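Local coordinates for activating signal cointegrator 1 complex subunit 2 (Homo sapiens, PDB 6YXQ), which binds polyubiquitin chains and recruits the helicase subunit ASCC3 and the repair enzyme ALKBH3 to sites of DNA damage, and also takes part in rescue of stalled ribosomes, at residues I15-P20 against R26-L31; L70-A75 against W82-F87; S285-A290 against L368-A373; E293-I298 against H318-L323. All blocks are in the same frame, centred on the assembly; numbering follows the deposited sequence.

Overall arrangement
Starting at the N terminus, contact 1 closes the short loop of a two-stranded hairpin at the edge of the chain, and contact 2 then joins helices 53-75 and 78-87. These two touch, with L31 resting on C83 and F87, so the hairpin is tied to the helical body. On the opposite side of the chain's centre, contact 3 closes a long, mostly helical loop between helices 279-300 and 365-374. Contact 4 is nested inside that loop and shares helix 279-300, which it joins to helix 306-340. Contacts 3 and 4 meet at Y287, R320 and D370, their centres about 10 Å apart, whereas contacts 2 and 3 have centres about 47 Å apart.

Contact 1 (I15-P20 against R26-L31); sequences ITHKDP and RTSPAL
The carbonyl oxygen of R26 takes two donors from a single residue: H17 N lies 3.1 Å from R26 O, and H17 ND1 reaches R26 O at 3.1 Å from the opposite face of the carbonyl plane. The setting is a two-stranded antiparallel beta hairpin, strands 14-18 and 25-29, in which H17 and R26 make a hydrogen-bonded pair; R26 N to H17 O at 3.0 Å completes the ring. The imidazole swings across to the partner strand because its CG sits between the backbone N and the carbonyl carbon (chi1 87°), though R26 O still lies 26° out of the ring plane. The R26 side chain runs beside H17 in the same direction, its guanidinium turned 83° from the imidazole, with NH1 near the ring's edge. D19 comes across the R26 chain with its carboxylate by CD; its OD1 stays 4.4 Å from R26 NE, too far for a salt bridge, although the opposite charges probably still attract. On the other face of the sheet, T16 and T27 form a non-hydrogen-bonded pair whose CG2 methyls meet at 3.9 Å. Beyond them the next hydrogen-bonded pair is tied by I15 N to S28 O at 2.8 Å and by S28 N to I15 O. A30 also pairs through its backbone with L13. Just past the end of strand 25-29, I15 CG1 lies 3.7 Å from A30 CA.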
# COMPACT_ATOMS: atom_id res chain seq x y z
N ILE B 15 -1.11 5.71 33.61
CA ILE B 15 -2.28 4.93 33.98
C ILE B 15 -1.90 3.98 35.11
O ILE B 15 -0.82 3.38 35.09
CB ILE B 15 -2.87 4.14 32.79
CG1 ILE B 15 -1.81 3.23 32.15
CG2 ILE B 15 -3.46 5.09 31.76
CD1 ILE B 15 -1.99 1.75 32.48
N THR B 16 -2.78 3.86 36.10
CA THR B 16 -2.53 2.97 37.22
C THR B 16 -2.78 1.53 36.80
O THR B 16 -3.76 1.23 36.10
CB THR B 16 -3.40 3.34 38.42
OG1 THR B 16 -4.67 2.68 38.34
CG2 THR B 16 -3.62 4.85 38.48
N HIS B 17 -1.89 0.63 37.21
CA HIS B 17 -2.01 -0.78 36.88
C HIS B 17 -1.41 -1.61 38.00
O HIS B 17 -0.52 -1.15 38.72
CB HIS B 17 -1.32 -1.10 35.54
CG HIS B 17 0.14 -1.42 35.67
ND1 HIS B 17 1.04 -0.54 36.24
CD2 HIS B 17 0.85 -2.51 35.30
CE1 HIS B 17 2.25 -1.08 36.22
NE2 HIS B 17 2.16 -2.27 35.65
N LYS B 18 -1.92 -2.83 38.15
CA LYS B 18 -1.41 -3.73 39.17
C LYS B 18 -0.05 -4.29 38.76
O LYS B 18 0.18 -4.61 37.59
CB LYS B 18 -2.40 -4.86 39.44
CG LYS B 18 -3.85 -4.42 39.53
CD LYS B 18 -4.72 -5.46 40.22
CE LYS B 18 -4.33 -5.67 41.67
NZ LYS B 18 -5.24 -6.65 42.35
N ASP B 19 0.85 -4.41 39.73
CA ASP B 19 2.21 -4.92 39.55
C ASP B 19 2.18 -6.43 39.78
O ASP B 19 1.13 -6.97 40.15
CB ASP B 19 3.16 -4.20 40.51
CG ASP B 19 4.47 -3.82 39.86
OD1 ASP B 19 4.49 -3.67 38.62
OD2 ASP B 19 5.48 -3.67 40.58
N PRO B 20 3.29 -7.17 39.56
CA PRO B 20 3.24 -8.61 39.86
C PRO B 20 2.80 -8.92 41.27
O PRO B 20 2.14 -9.95 41.50
CB PRO B 20 4.69 -9.07 39.61
CG PRO B 20 5.50 -7.82 39.69
CD PRO B 20 4.61 -6.82 39.02
N ARG B 26 0.55 0.21 41.14
CA ARG B 26 1.60 1.18 40.87
C ARG B 26 1.23 1.98 39.63
O ARG B 26 0.79 1.41 38.63
CB ARG B 26 2.96 0.49 40.68
CG ARG B 26 3.02 -0.48 39.50
CD ARG B 26 4.42 -0.59 38.95
NE ARG B 26 4.93 0.70 38.47
CZ ARG B 26 5.24 0.97 37.21
NH1 ARG B 26 5.11 0.04 36.27
NH2 ARG B 26 5.71 2.17 36.89
N THR B 27 1.37 3.30 39.70
CA THR B 27 1.16 4.11 38.51
C THR B 27 2.31 3.91 37.54
O THR B 27 3.47 3.77 37.95
CB THR B 27 1.00 5.58 38.86
OG1 THR B 27 2.23 6.08 39.41
CG2 THR B 27 -0.13 5.78 39.87
N SER B 28 2.00 3.88 36.26
CA SER B 28 2.94 3.47 35.23
C SER B 28 2.59 4.22 33.95
O SER B 28 1.51 4.82 33.85
CB SER B 28 2.89 1.96 35.01
OG SER B 28 1.89 1.61 34.07
N PRO B 29 3.48 4.23 32.96
CA PRO B 29 3.18 4.95 31.72
C PRO B 29 2.01 4.32 30.97
O PRO B 29 1.74 3.12 31.08
CB PRO B 29 4.47 4.83 30.91
CG PRO B 29 5.08 3.57 31.41
CD PRO B 29 4.81 3.60 32.88
N ALA B 30 1.32 5.16 30.20
CA ALA B 30 0.23 4.67 29.36
C ALA B 30 0.72 3.57 28.43
O ALA B 30 0.30 2.41 28.54
CB ALA B 30 -0.38 5.83 28.58
N LEU B 31 1.63 3.90 27.52
CA LEU B 31 2.18 2.90 26.61
C LEU B 31 3.03 1.88 27.35
O LEU B 31 3.93 2.25 28.12
CB LEU B 31 3.00 3.60 25.53
CG LEU B 31 2.36 4.88 24.99
CD1 LEU B 31 3.35 5.71 24.20
CD2 LEU B 31 1.14 4.55 24.15

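Contact 2 (L70-A75 against W82-F87); sequences LDWLLA and WCQVIF
W72 leads the contact from helix 53-75, presenting the far corner of its indole to Q84 of helix 78-87. CH2 of W72 lies 3.9 Å from CD of Q84, and the amide carbon sits at the ring's edge, near its plane. The two side chains cross at about a right angle and their flat groups are turned 79° apart, which makes this an edge contact with no stacking. W72 can extend this far because its CG stands anti to the backbone N (chi1 160°). Its indole also makes a cation-pi contact with R39. One residue on, L73 meets the aliphatic part of the same glutamine: CD1 of L73 packs 3.8 Å from CG of Q84 and 4.1 Å from CB of Q84. Between them, W72 and L73 therefore touch Q84 from its amide back to its first methylene. A bend at chi2 of Q84 (73°) keeps the chain from running out extended and brings the amide round to the edge of W72, and OE1 accepts a hydrogen bond from A37 N, which fixes the polar end in this buried place. L73 and V85 both rest on L91 of helix 89-101, and further along helix 53-75, L74 packs on F166 of the ASCC3 chain. This is side-chain packing between consecutive helices joined by a short turn, part of the all-helical body behind the N-terminal hairpin.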
# COMPACT_ATOMS: atom_id res chain seq x y z
N LEU B 70 -7.12 -5.71 10.84
CA LEU B 70 -6.97 -4.28 10.58
C LEU B 70 -8.25 -3.52 10.88
O LEU B 70 -8.20 -2.38 11.37
CB LEU B 70 -6.52 -4.06 9.14
CG LEU B 70 -5.05 -4.29 8.78
CD1 LEU B 70 -4.85 -4.30 7.28
CD2 LEU B 70 -4.18 -3.23 9.41
N ASP B 71 -9.41 -4.12 10.59
CA ASP B 71 -10.67 -3.51 10.98
C ASP B 71 -10.72 -3.28 12.49
O ASP B 71 -11.08 -2.19 12.96
CB ASP B 71 -11.83 -4.41 10.55
CG ASP B 71 -12.15 -4.30 9.07
OD1 ASP B 71 -11.72 -3.31 8.43
OD2 ASP B 71 -12.84 -5.20 8.55
N TRP B 72 -10.32 -4.30 13.26
CA TRP B 72 -10.32 -4.17 14.71
C TRP B 72 -9.31 -3.12 15.18
O TRP B 72 -9.58 -2.35 16.11
CB TRP B 72 -10.01 -5.52 15.34
CG TRP B 72 -9.53 -5.46 16.74
CD1 TRP B 72 -10.29 -5.32 17.85
CD2 TRP B 72 -8.17 -5.54 17.18
NE1 TRP B 72 -9.49 -5.31 18.97
CE2 TRP B 72 -8.19 -5.44 18.59
CE3 TRP B 72 -6.94 -5.66 16.53
CZ2 TRP B 72 -7.02 -5.47 19.35
CZ3 TRP B 72 -5.78 -5.71 17.30
CH2 TRP B 72 -5.83 -5.61 18.69
N LEU B 73 -8.14 -3.09 14.54
CA LEU B 73 -7.11 -2.11 14.86
C LEU B 73 -7.61 -0.68 14.66
O LEU B 73 -7.32 0.21 15.46
CB LEU B 73 -5.88 -2.37 14.00
CG LEU B 73 -4.61 -1.62 14.37
CD1 LEU B 73 -3.96 -2.29 15.56
CD2 LEU B 73 -3.68 -1.61 13.17
N LEU B 74 -8.34 -0.45 13.57
CA LEU B 74 -8.93 0.87 13.36
C LEU B 74 -10.04 1.15 14.37
O LEU B 74 -10.25 2.31 14.74
CB LEU B 74 -9.47 0.98 11.93
CG LEU B 74 -8.45 0.75 10.82
CD1 LEU B 74 -9.16 0.41 9.51
CD2 LEU B 74 -7.59 1.97 10.65
N ALA B 75 -10.74 0.11 14.82
CA ALA B 75 -11.77 0.31 15.84
C ALA B 75 -11.17 0.75 17.17
O ALA B 75 -11.79 1.52 17.91
CB ALA B 75 -12.58 -0.97 16.03
N TRP B 82 -2.15 2.83 19.63
CA TRP B 82 -0.74 3.19 19.60
C TRP B 82 0.11 2.18 20.36
O TRP B 82 1.22 1.83 19.93
CB TRP B 82 -0.55 4.60 20.15
CG TRP B 82 -0.67 5.65 19.08
CD1 TRP B 82 -1.69 6.54 18.91
CD2 TRP B 82 0.27 5.92 18.04
NE1 TRP B 82 -1.44 7.34 17.83
CE2 TRP B 82 -0.24 6.98 17.27
CE3 TRP B 82 1.51 5.36 17.68
CZ2 TRP B 82 0.43 7.50 16.17
CZ3 TRP B 82 2.18 5.88 16.58
CH2 TRP B 82 1.64 6.94 15.84
N CYS B 83 -0.40 1.68 21.50
CA CYS B 83 0.27 0.59 22.19
C CYS B 83 0.48 -0.59 21.26
O CYS B 83 1.59 -1.14 21.16
CB CYS B 83 -0.54 0.15 23.41
SG CYS B 83 -0.48 1.27 24.81
N GLN B 84 -0.58 -0.99 20.55
CA GLN B 84 -0.48 -2.13 19.65
C GLN B 84 0.58 -1.89 18.58
O GLN B 84 1.46 -2.73 18.36
CB GLN B 84 -1.84 -2.43 19.03
CG GLN B 84 -1.95 -3.79 18.36
CD GLN B 84 -2.00 -4.94 19.35
OE1 GLN B 84 -2.28 -4.74 20.53
NE2 GLN B 84 -1.73 -6.14 18.86
N VAL B 85 0.53 -0.73 17.92
CA VAL B 85 1.43 -0.48 16.79
C VAL B 85 2.88 -0.40 17.26
O VAL B 85 3.81 -0.80 16.55
CB VAL B 85 1.03 0.78 16.00
CG1 VAL B 85 -0.43 0.72 15.61
CG2 VAL B 85 1.33 2.04 16.78
N ILE B 86 3.10 0.12 18.47
CA ILE B 86 4.47 0.26 18.94
C ILE B 86 5.03 -1.09 19.38
O ILE B 86 6.19 -1.41 19.09
CB ILE B 86 4.54 1.31 20.05
CG1 ILE B 86 4.23 2.70 19.48
CG2 ILE B 86 5.90 1.30 20.73
CD1 ILE B 86 4.29 3.80 20.50
N PHE B 87 4.22 -1.91 20.06
CA PHE B 87 4.78 -3.06 20.76
C PHE B 87 4.56 -4.39 20.08
O PHE B 87 5.23 -5.37 20.44
CB PHE B 87 4.22 -3.11 22.19
CG PHE B 87 4.72 -1.99 23.06
CD1 PHE B 87 5.99 -2.03 23.60
CD2 PHE B 87 3.92 -0.89 23.33
CE1 PHE B 87 6.46 -1.00 24.39
CE2 PHE B 87 4.38 0.14 24.11
CZ PHE B 87 5.65 0.09 24.64

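Contact 3 (S285-A290 against L368-A373); sequences SFYEAA and LRDYDA
The hydroxyl of Y287 donates a hydrogen bond to D370, OH to OD2 at 2.9 Å, and this single bond carries the contact. It spans two helices of the C-terminal helical bundle in this chain, 279-300 and 365-374, which are far apart in sequence. The carboxylate oxygen sits in the plane of the tyrosine ring, at its edge, while the carboxylate itself is turned 83° from that ring. OD2 accepts the bond on its anti lone pair, the one facing away from OD1. With CG anti to the backbone N (chi1 -162°), the phenol of Y287 stretches straight across to helix 365-374.

The second shell is charged. R320 NE donates to Y287 OH, so the hydroxyl accepts one hydrogen bond and gives another; R366 NE makes a salt bridge with D370 OD2, which probably favours the ionised carboxylate. M324 of helix 306-340 touches both Y287 and D370. Next to this pair, E288 OE2 accepts from the backbone N atoms of R366 and F367, tying helix 279-300 to the start of the aspartate's helix. Back at the tyrosine, D370 OD2 also lies 3.5 Å from CE1 of Y287, along the rim of the ring.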
# COMPACT_ATOMS: atom_id res chain seq x y z
N SER B 285 22.15 10.78 -18.46
CA SER B 285 23.09 9.88 -19.12
C SER B 285 22.56 8.46 -19.16
O SER B 285 22.79 7.73 -20.14
CB SER B 285 24.44 9.93 -18.43
OG SER B 285 24.26 10.11 -17.04
N PHE B 286 21.84 8.03 -18.11
CA PHE B 286 21.18 6.73 -18.17
C PHE B 286 20.19 6.68 -19.32
O PHE B 286 20.11 5.67 -20.03
CB PHE B 286 20.46 6.43 -16.86
CG PHE B 286 19.57 5.22 -16.94
CD1 PHE B 286 20.08 3.95 -16.76
CD2 PHE B 286 18.21 5.36 -17.21
CE1 PHE B 286 19.27 2.84 -16.84
CE2 PHE B 286 17.39 4.25 -17.29
CZ PHE B 286 17.92 2.99 -17.11
N TYR B 287 19.41 7.75 -19.50
CA TYR B 287 18.49 7.84 -20.63
C TYR B 287 19.25 7.65 -21.94
O TYR B 287 18.89 6.80 -22.75
CB TYR B 287 17.78 9.20 -20.59
CG TYR B 287 16.52 9.28 -21.42
CD1 TYR B 287 16.58 9.62 -22.76
CD2 TYR B 287 15.28 9.03 -20.86
CE1 TYR B 287 15.44 9.69 -23.53
CE2 TYR B 287 14.13 9.09 -21.62
CZ TYR B 287 14.22 9.43 -22.96
OH TYR B 287 13.08 9.51 -23.74
N GLU B 288 20.33 8.41 -22.12
CA GLU B 288 21.11 8.30 -23.35
C GLU B 288 21.63 6.89 -23.58
O GLU B 288 21.59 6.38 -24.70
CB GLU B 288 22.28 9.28 -23.30
CG GLU B 288 21.97 10.60 -23.93
CD GLU B 288 22.04 10.55 -25.43
OE1 GLU B 288 22.60 9.58 -25.97
OE2 GLU B 288 21.53 11.49 -26.07
N ALA B 289 22.13 6.24 -22.53
CA ALA B 289 22.72 4.91 -22.71
C ALA B 289 21.64 3.87 -22.99
O ALA B 289 21.72 3.11 -23.95
CB ALA B 289 23.54 4.52 -21.48
N ALA B 290 20.61 3.86 -22.16
CA ALA B 290 19.65 2.77 -22.11
C ALA B 290 18.60 2.89 -23.21
O ALA B 290 18.36 1.93 -23.94
CB ALA B 290 19.01 2.75 -20.73
N LEU B 368 18.30 15.21 -24.58
CA LEU B 368 17.99 16.62 -24.69
C LEU B 368 16.79 16.84 -25.59
O LEU B 368 15.88 17.62 -25.26
CB LEU B 368 19.20 17.40 -25.21
CG LEU B 368 19.76 18.47 -24.27
CD1 LEU B 368 20.82 19.28 -24.99
CD2 LEU B 368 18.66 19.38 -23.74
N ARG B 369 16.77 16.16 -26.74
CA ARG B 369 15.69 16.34 -27.70
C ARG B 369 14.34 15.99 -27.09
O ARG B 369 13.40 16.79 -27.13
CB ARG B 369 15.99 15.48 -28.93
CG ARG B 369 14.89 15.39 -29.97
CD ARG B 369 15.07 14.13 -30.83
NE ARG B 369 16.47 13.70 -30.93
CZ ARG B 369 16.85 12.48 -31.30
NH1 ARG B 369 15.94 11.57 -31.59
NH2 ARG B 369 18.14 12.18 -31.36
N ASP B 370 14.24 14.80 -26.48
CA ASP B 370 12.99 14.35 -25.87
C ASP B 370 12.59 15.22 -24.69
O ASP B 370 11.41 15.61 -24.54
CB ASP B 370 13.14 12.89 -25.44
CG ASP B 370 13.36 11.93 -26.61
OD1 ASP B 370 13.28 12.37 -27.78
OD2 ASP B 370 13.62 10.74 -26.36
N TYR B 371 13.55 15.55 -23.83
CA TYR B 371 13.28 16.40 -22.68
C TYR B 371 12.79 17.77 -23.11
O TYR B 371 11.87 18.33 -22.50
CB TYR B 371 14.52 16.55 -21.80
CG TYR B 371 14.33 17.57 -20.70
CD1 TYR B 371 13.59 17.26 -19.57
CD2 TYR B 371 14.85 18.85 -20.81
CE1 TYR B 371 13.39 18.19 -18.57
CE2 TYR B 371 14.65 19.79 -19.82
CZ TYR B 371 13.92 19.44 -18.69
OH TYR B 371 13.71 20.36 -17.69
N ASP B 372 13.41 18.36 -24.13
CA ASP B 372 12.95 19.64 -24.65
C ASP B 372 11.56 19.52 -25.25
O ASP B 372 10.74 20.43 -25.11
CB ASP B 372 13.94 20.16 -25.69
CG ASP B 372 13.58 21.55 -26.17
OD1 ASP B 372 13.60 22.49 -25.35
OD2 ASP B 372 13.27 21.69 -27.37
N ALA B 373 11.28 18.40 -25.91
CA ALA B 373 9.94 18.19 -26.45
C ALA B 373 8.90 18.23 -25.35
O ALA B 373 7.80 18.76 -25.55
CB ALA B 373 9.88 16.87 -27.22

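Contact 4 (E293-I298 against H318-L323); sequences EMESAI and HSRKKL
This is a long, water-bridged ion pair at the surface, linking helix 279-300 to helix 306-340, the next one in the chain. E295 OE1 stands 3.7 Å from R320 NH1, and it lies over a face of the guanidinium, 3.6 Å above the plane and offset toward the rim. No N-H of the arginine points at it, so charge alone acts between the two directly. The side chains cross at about a right angle, with carboxylate and guanidinium planes 80° apart. A water supplies the link that the direct geometry lacks: it donates to E295 OE1 at 3.1 Å and accepts a weak bond from R320 NH1 at 2.8 Å. E295 reaches out with its chain extended beyond CG, whereas R320 bends at chi3 (28°).

Both ends have stronger partners. E295 OE1 makes a salt bridge with R366 NH2, and R320 is held at NE by Y287. Nearby on helix 306-340, K321 NZ makes a salt bridge with D181 of the ASCC3 chain. Around the pair, I298 packs on L309, L312 and W313 of helix 306-340, L323 rests on L283 and F286 of helix 279-300, and helix 243-266 meets both helices through selenomethionine M294 on L253 and S319 on C254.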
# COMPACT_ATOMS: atom_id res chain seq x y z
N GLU B 293 19.04 1.77 -27.29
CA GLU B 293 19.27 0.35 -27.55
C GLU B 293 18.00 -0.46 -27.29
O GLU B 293 17.64 -1.32 -28.10
CB GLU B 293 20.44 -0.16 -26.70
CG GLU B 293 20.80 -1.62 -26.92
CD GLU B 293 21.25 -1.89 -28.34
OE1 GLU B 293 21.97 -1.05 -28.91
OE2 GLU B 293 20.89 -2.96 -28.89
N MSE B 294 17.32 -0.19 -26.19
CA MSE B 294 16.11 -0.91 -25.83
C MSE B 294 14.96 -0.61 -26.78
O MSE B 294 14.18 -1.50 -27.13
CB MSE B 294 15.69 -0.58 -24.40
CG MSE B 294 16.80 -0.62 -23.37
SE MSE B 294 15.97 -0.93 -21.64
CE MSE B 294 16.67 0.43 -20.52
N GLU B 295 14.86 0.65 -27.20
CA GLU B 295 13.91 1.01 -28.24
C GLU B 295 14.13 0.17 -29.49
O GLU B 295 13.19 -0.47 -30.00
CB GLU B 295 14.03 2.50 -28.57
CG GLU B 295 12.94 3.38 -27.97
CD GLU B 295 12.90 4.75 -28.62
OE1 GLU B 295 12.12 5.61 -28.15
OE2 GLU B 295 13.64 4.96 -29.61
N SER B 296 15.36 0.16 -30.01
CA SER B 296 15.63 -0.57 -31.24
C SER B 296 15.39 -2.06 -31.06
O SER B 296 14.86 -2.72 -31.96
CB SER B 296 17.06 -0.32 -31.71
OG SER B 296 17.34 -1.09 -32.88
N ALA B 297 15.76 -2.61 -29.90
CA ALA B 297 15.59 -4.04 -29.69
C ALA B 297 14.11 -4.43 -29.64
O ALA B 297 13.71 -5.43 -30.25
CB ALA B 297 16.29 -4.47 -28.40
N ILE B 298 13.30 -3.65 -28.91
CA ILE B 298 11.87 -3.92 -28.84
C ILE B 298 11.25 -3.85 -30.23
O ILE B 298 10.48 -4.73 -30.64
CB ILE B 298 11.19 -2.94 -27.87
CG1 ILE B 298 11.55 -3.29 -26.42
CG2 ILE B 298 9.70 -2.96 -28.05
CD1 ILE B 298 10.82 -2.45 -25.41
N HIS B 318 6.39 4.88 -21.00
CA HIS B 318 6.00 5.36 -19.68
C HIS B 318 7.23 5.68 -18.82
O HIS B 318 7.26 6.71 -18.13
CB HIS B 318 5.11 4.32 -19.02
CG HIS B 318 4.80 4.59 -17.58
ND1 HIS B 318 3.72 5.34 -17.18
CD2 HIS B 318 5.43 4.20 -16.44
CE1 HIS B 318 3.70 5.41 -15.86
NE2 HIS B 318 4.72 4.72 -15.39
N SER B 319 8.25 4.82 -18.87
CA SER B 319 9.43 5.04 -18.04
C SER B 319 10.19 6.27 -18.49
O SER B 319 10.70 7.03 -17.66
CB SER B 319 10.35 3.81 -18.07
OG SER B 319 9.61 2.61 -18.05
N ARG B 320 10.29 6.48 -19.81
CA ARG B 320 10.98 7.67 -20.30
C ARG B 320 10.25 8.94 -19.87
O ARG B 320 10.87 9.90 -19.38
CB ARG B 320 11.11 7.60 -21.81
CG ARG B 320 11.75 6.31 -22.26
CD ARG B 320 11.70 6.12 -23.75
NE ARG B 320 11.67 7.39 -24.47
CZ ARG B 320 10.73 7.71 -25.35
NH1 ARG B 320 9.76 6.85 -25.63
NH2 ARG B 320 10.77 8.89 -25.97
N LYS B 321 8.92 8.94 -20.00
CA LYS B 321 8.13 10.09 -19.57
C LYS B 321 8.33 10.37 -18.08
O LYS B 321 8.55 11.52 -17.68
CB LYS B 321 6.66 9.86 -19.89
CG LYS B 321 5.77 11.05 -19.59
CD LYS B 321 4.31 10.75 -19.90
CE LYS B 321 3.40 11.92 -19.56
NZ LYS B 321 1.95 11.54 -19.64
N LYS B 322 8.27 9.32 -17.25
CA LYS B 322 8.43 9.52 -15.81
C LYS B 322 9.83 10.00 -15.46
O LYS B 322 10.01 10.79 -14.53
CB LYS B 322 8.12 8.22 -15.06
CG LYS B 322 6.66 7.82 -15.11
CD LYS B 322 5.76 8.95 -14.67
CE LYS B 322 4.36 8.76 -15.21
NZ LYS B 322 3.53 9.98 -14.99
N LEU B 323 10.85 9.52 -16.19
CA LEU B 323 12.21 10.00 -15.95
C LEU B 323 12.31 11.49 -16.21
O LEU B 323 12.88 12.24 -15.40
CB LEU B 323 13.21 9.24 -16.82
CG LEU B 323 13.89 7.99 -16.26
CD1 LEU B 323 14.44 7.11 -17.38
CD2 LEU B 323 15.01 8.38 -15.32
O HOH W 1 10.21 4.15 -26.13